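Local coordinates for protein diaminopimelate decarboxylase (Phaeodactylum tricornutum, PDB 7JPJ) that probably decarboxylates diaminopimelate in lysine biosynthesis with the help of pyridoxal 5'-phosphate, working as an obligate dimer, at residues 289-294 with 387-392; 317-322 with 394-399. All coordinates share one frame; numbering follows the deposited sequence.

Interaction 1: 289-294 with 387-392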
loop_
_atom_site.group_PDB
_atom_site.type_symbol
_atom_site.label_atom_id
_atom_site.label_comp_id
_atom_site.label_asym_id
_atom_site.label_seq_id
_atom_site.Cartn_x
_atom_site.Cartn_y
_atom_site.Cartn_z
ATOM N N GLY A 289 6.511 6.642 16.854
ATOM C CA GLY A 289 6.262 7.461 15.687
ATOM C C GLY A 289 4.813 7.896 15.617
ATOM O O GLY A 289 3.912 7.208 16.093
ATOM N N ALA A 290 4.602 9.057 15.003
ATOM C CA ALA A 290 3.268 9.632 14.915
ATOM C C ALA A 290 3.131 10.424 13.626
ATOM O O ALA A 290 4.036 11.174 13.250
ATOM C CB ALA A 290 2.968 10.538 16.115
ATOM N N LEU A 291 1.992 10.251 12.957
ATOM C CA LEU A 291 1.662 11.055 11.789
ATOM C C LEU A 291 1.039 12.373 12.236
ATOM O O LEU A 291 0.091 12.385 13.029
ATOM C CB LEU A 291 0.706 10.299 10.866
ATOM C CG LEU A 291 0.127 11.096 9.693
ATOM C CD1 LEU A 291 1.194 11.387 8.647
ATOM C CD2 LEU A 291 -1.058 10.375 9.073
ATOM N N VAL A 292 1.575 13.479 11.729
ATOM C CA VAL A 292 1.121 14.819 12.080
ATOM C C VAL A 292 0.574 15.464 10.814
ATOM O O VAL A 292 1.327 15.723 9.866
ATOM C CB VAL A 292 2.247 15.664 12.690
ATOM C CG1 VAL A 292 1.712 17.004 13.158
ATOM C CG2 VAL A 292 2.904 14.919 13.836
ATOM N N SER A 293 -0.730 15.726 10.795
ATOM C CA SER A 293 -1.396 16.315 9.643
ATOM C C SER A 293 -2.306 17.448 10.098
ATOM O O SER A 293 -2.523 17.662 11.294
ATOM C CB SER A 293 -2.208 15.269 8.866
ATOM O OG SER A 293 -3.323 14.831 9.623
ATOM N N LYS A 294 -2.844 18.175 9.124
ATOM C CA LYS A 294 -3.761 19.273 9.381
ATOM C C LYS A 294 -5.133 18.951 8.809
ATOM O O LYS A 294 -5.259 18.244 7.803
ATOM C CB LYS A 294 -3.239 20.591 8.789
ATOM C CG LYS A 294 -2.578 21.500 9.822
ATOM C CD LYS A 294 -1.939 22.735 9.192
ATOM C CE LYS A 294 -0.536 22.982 9.746
ATOM N NZ LYS A 294 -0.527 23.990 10.848
ATOM N N LEU A 387 -4.227 17.166 13.443
ATOM C CA LEU A 387 -4.626 15.814 13.811
ATOM C C LEU A 387 -3.374 14.957 13.924
ATOM O O LEU A 387 -2.515 14.991 13.038
ATOM C CB LEU A 387 -5.595 15.218 12.787
ATOM C CG LEU A 387 -6.293 13.919 13.208
ATOM C CD1 LEU A 387 -7.747 13.916 12.765
ATOM C CD2 LEU A 387 -5.567 12.694 12.664
ATOM N N VAL A 388 -3.268 14.199 15.011
ATOM C CA VAL A 388 -2.087 13.390 15.290
ATOM C C VAL A 388 -2.520 11.936 15.409
ATOM O O VAL A 388 -3.307 11.587 16.298
ATOM C CB VAL A 388 -1.365 13.851 16.567
ATOM C CG1 VAL A 388 -0.259 12.872 16.931
ATOM C CG2 VAL A 388 -0.804 15.250 16.383
ATOM N N MET A 389 -2.007 11.092 14.518
ATOM C CA MET A 389 -2.249 9.655 14.563
ATOM C C MET A 389 -1.035 8.995 15.202
ATOM O O MET A 389 0.038 8.929 14.592
ATOM C CB MET A 389 -2.505 9.093 13.166
ATOM C CG MET A 389 -3.975 8.887 12.837
ATOM S SD MET A 389 -4.246 8.195 11.187
ATOM C CE MET A 389 -4.852 6.559 11.594
ATOM N N ASP A 390 -1.203 8.515 16.431
ATOM C CA ASP A 390 -0.112 7.902 17.171
ATOM C C ASP A 390 0.012 6.421 16.817
ATOM O O ASP A 390 -0.825 5.847 16.116
ATOM C CB ASP A 390 -0.321 8.084 18.673
ATOM C CG ASP A 390 0.094 9.461 19.155
ATOM O OD1 ASP A 390 1.181 9.928 18.756
ATOM O OD2 ASP A 390 -0.667 10.077 19.930
ATOM N N GLY A 391 1.081 5.803 17.315
ATOM C CA GLY A 391 1.365 4.416 16.985
ATOM C C GLY A 391 1.660 4.192 15.520
ATOM O O GLY A 391 1.437 3.088 15.008
ATOM N N SER A 392 2.161 5.214 14.828
ATOM C CA SER A 392 2.381 5.161 13.388
ATOM C C SER A 392 3.864 5.102 13.036
ATOM O O SER A 392 4.272 5.557 11.966
ATOM C CB SER A 392 1.718 6.358 12.711
ATOM O OG SER A 392 0.329 6.387 12.984
HETATM O O HOH W 1 2.821 7.002 19.097
#
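Backbone hydrogen bonds join L291 to M389 and S293 to L387 in two antiparallel hydrogen-bonded pairs, with V292 and V388 between them as a non-hydrogen-bonded pair; the axes of the two strands pass 4.6 Å apart at 161°. The straightest of these bonds runs from S293 N to L387 O, 3.0 Å. Past D390 the chain turns at G391, whose phi is positive, and S392 N comes back to G289 O at 2.9 Å, meeting it from well above the carbonyl plane. A water accepts from G391 N at 2.8 Å.

Side chains leave alternately. On one face L291 CB lies beside M389 CB at 4.1 Å, and M389 then leads away toward M363. The hydroxyl S293 OG rests by L387 CB, 3.9 Å away. On the other face V388 CG1 stands anti to its own backbone nitrogen (chi1 172°), which brings it alongside A290 CB at 4.1 Å; V292 CG1 is a looser neighbour of V388 CG2. D390 ends the row and sends OD2 to I10 N.

Main-chain hydrogen bonds thus set the register of this part of the β-domain sheet, with L291 and M389 packed on one face and A290, V292 and V388 on the other, beside the carboxylate of D390.

Interaction 2: 317-322 with 394-399. With SO4 (sulfate ion), chain D.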
loop_
_atom_site.group_PDB
_atom_site.type_symbol
_atom_site.label_atom_id
_atom_site.label_comp_id
_atom_site.label_asym_id
_atom_site.label_seq_id
_atom_site.Cartn_x
_atom_site.Cartn_y
_atom_site.Cartn_z
ATOM N N THR A 317 -1.550 7.209 1.573
ATOM C CA THR A 317 -0.205 7.535 1.115
ATOM C C THR A 317 0.804 7.558 2.258
ATOM O O THR A 317 2.007 7.420 2.014
ATOM C CB THR A 317 -0.203 8.898 0.422
ATOM O OG1 THR A 317 -0.988 9.819 1.191
ATOM C CG2 THR A 317 -0.782 8.794 -0.977
ATOM N N ASP A 318 0.345 7.733 3.489
ATOM C CA ASP A 318 1.229 7.864 4.639
ATOM C C ASP A 318 0.980 6.824 5.718
ATOM O O ASP A 318 1.935 6.348 6.338
ATOM C CB ASP A 318 1.094 9.269 5.232
ATOM C CG ASP A 318 1.025 10.337 4.161
ATOM O OD1 ASP A 318 2.076 10.649 3.559
ATOM O OD2 ASP A 318 -0.087 10.843 3.901
ATOM N N VAL A 319 -0.275 6.460 5.969
ATOM C CA VAL A 319 -0.618 5.402 6.913
ATOM C C VAL A 319 -1.637 4.497 6.230
ATOM O O VAL A 319 -2.796 4.888 6.043
ATOM C CB VAL A 319 -1.167 5.949 8.238
ATOM C CG1 VAL A 319 -1.500 4.812 9.181
ATOM C CG2 VAL A 319 -0.160 6.888 8.888
ATOM N N LEU A 320 -1.205 3.292 5.853
ATOM C CA LEU A 320 -2.044 2.350 5.126
ATOM C C LEU A 320 -2.733 1.335 6.027
ATOM O O LEU A 320 -3.732 0.738 5.610
ATOM C CB LEU A 320 -1.204 1.611 4.075
ATOM C CG LEU A 320 -1.866 0.511 3.244
ATOM C CD1 LEU A 320 -2.868 1.093 2.258
ATOM C CD2 LEU A 320 -0.819 -0.329 2.536
ATOM N N ARG A 321 -2.243 1.145 7.253
ATOM C CA ARG A 321 -2.797 0.114 8.128
ATOM C C ARG A 321 -4.301 0.235 8.363
ATOM O O ARG A 321 -4.957 -0.814 8.483
ATOM C CB ARG A 321 -2.029 0.110 9.456
ATOM C CG ARG A 321 -0.538 -0.165 9.292
ATOM C CD ARG A 321 0.127 -0.619 10.588
ATOM N NE ARG A 321 -0.738 -0.456 11.756
ATOM C CZ ARG A 321 -1.198 -1.459 12.499
ATOM N NH1 ARG A 321 -0.879 -2.714 12.207
ATOM N NH2 ARG A 321 -1.978 -1.205 13.539
ATOM N N PRO A 322 -4.906 1.429 8.451
ATOM C CA PRO A 322 -6.378 1.476 8.515
ATOM C C PRO A 322 -7.057 0.870 7.300
ATOM O O PRO A 322 -8.031 0.124 7.455
ATOM C CB PRO A 322 -6.673 2.976 8.640
ATOM C CG PRO A 322 -5.477 3.530 9.293
ATOM C CD PRO A 322 -4.316 2.745 8.752
ATOM N N ALA A 394 5.588 2.133 12.975
ATOM C CA ALA A 394 5.874 0.800 12.466
ATOM C C ALA A 394 4.955 0.504 11.293
ATOM O O ALA A 394 3.731 0.630 11.411
ATOM C CB ALA A 394 5.700 -0.259 13.559
ATOM N N TYR A 395 5.551 0.123 10.160
ATOM C CA TYR A 395 4.804 -0.272 8.965
ATOM C C TYR A 395 3.880 0.845 8.482
ATOM O O TYR A 395 2.752 0.603 8.050
ATOM C CB TYR A 395 4.027 -1.566 9.207
ATOM C CG TYR A 395 4.907 -2.690 9.698
ATOM C CD1 TYR A 395 5.784 -3.332 8.838
ATOM C CD2 TYR A 395 4.869 -3.101 11.024
ATOM C CE1 TYR A 395 6.595 -4.357 9.278
ATOM C CE2 TYR A 395 5.676 -4.126 11.475
ATOM C CZ TYR A 395 6.539 -4.751 10.597
ATOM O OH TYR A 395 7.349 -5.775 11.036
ATOM N N CYS A 396 4.365 2.085 8.561
ATOM C CA CYS A 396 3.658 3.229 7.991
ATOM C C CYS A 396 4.542 3.939 6.978
ATOM O O CYS A 396 4.285 3.839 5.776
ATOM C CB CYS A 396 3.190 4.178 9.096
ATOM S SG CYS A 396 1.990 3.445 10.231
ATOM N N SER A 397 5.581 4.650 7.419
ATOM C CA SER A 397 6.548 5.200 6.476
ATOM C C SER A 397 7.209 4.095 5.661
ATOM O O SER A 397 7.445 4.256 4.458
ATOM C CB SER A 397 7.601 6.018 7.221
ATOM O OG SER A 397 8.579 6.512 6.327
ATOM N N GLY A 398 7.500 2.958 6.293
ATOM C CA GLY A 398 8.130 1.855 5.593
ATOM C C GLY A 398 7.198 0.971 4.791
ATOM O O GLY A 398 7.677 0.066 4.103
ATOM N N MET A 399 5.886 1.204 4.860
ATOM C CA MET A 399 4.936 0.403 4.099
ATOM C C MET A 399 3.643 1.178 3.876
ATOM O O MET A 399 2.678 1.037 4.634
ATOM C CB MET A 399 4.658 -0.926 4.809
ATOM C CG MET A 399 3.549 -1.763 4.182
ATOM S SD MET A 399 2.804 -2.920 5.344
ATOM C CE MET A 399 1.270 -2.071 5.706
HETATM S S SO4 D . 6.846 -7.571 14.277
HETATM O O1 SO4 D . 5.514 -7.137 14.691
HETATM O O2 SO4 D . 7.644 -7.882 15.463
HETATM O O3 SO4 D . 7.499 -6.509 13.518
HETATM O O4 SO4 D . 6.725 -8.755 13.431
#
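The aliphatic stem of R321 lies against the backbone of Y395 and A394: R321 CG sits 3.6 Å from Y395 O, and R321 CD reaches A394 O at 3.9 Å. Next to it is the closely packed part of the contact. C396 places its CB 3.7 Å from D318 O and turns SG to V319 CG1, 3.9 Å away. That valine branch points anti to its backbone nitrogen (chi1 -180°), which carries it over to the sulfur. Farther along, L320 and M399 cross at about a right angle, L320 CD2 touching M399 CE at 4.2 Å; M399 is bent at chi3, and the bend turns its methyl in to the leucine.

The looser side is at Y395, which is partly exposed. Its CB only brushes R321 CD, while the ring runs away from 317-322 and gives its hydroxyl to a sulfate ion, OH to O3 2.6 Å, with the oxygen at the ring's edge and in its plane. T282 OG1, G281 N and G238 N bind the same ion, and K60, the predicted cofactor lysine, is close by. A phenylalanine here would keep the ring but would probably cost the sulfate the tyrosine's bond to O3. Y404 of the second subunit packs on Y395 and M399, and T401 of that subunit on L320, so the dimer interface borders both parts.

The two segments share van der Waals contacts rather than direct polar bonds, and the polar ends work elsewhere: R321 belongs to the D-lysine pocket, its NE making a weak hydrogen bond to H329, and the Y395 hydroxyl serves an anion site consistent with that for the cofactor phosphate in this decarboxylase family.

Overall arrangement
Interactions 1 and 2 are both buried, their centres 11 Å apart, but they differ in place and chemistry. Interaction 1 lies farther from the centre of the chain, wholly within one subunit, a strand pair of the mixed sheet bound by main-chain hydrogen bonds; interaction 2 joins two loop segments, the first running into helix 321-325, through van der Waals contacts, some against carbonyl oxygens, next to the ligand pocket and the second subunit. Their segments alternate along the chain, with 387-392 and 394-399 a single residue apart. They also touch directly: L291 CD2 packs on V319 CG2 at 3.6 Å, and M389 CE on P322 CG at 3.9 Å. One sheet face thus backs the loop that carries R321 to D-lysine.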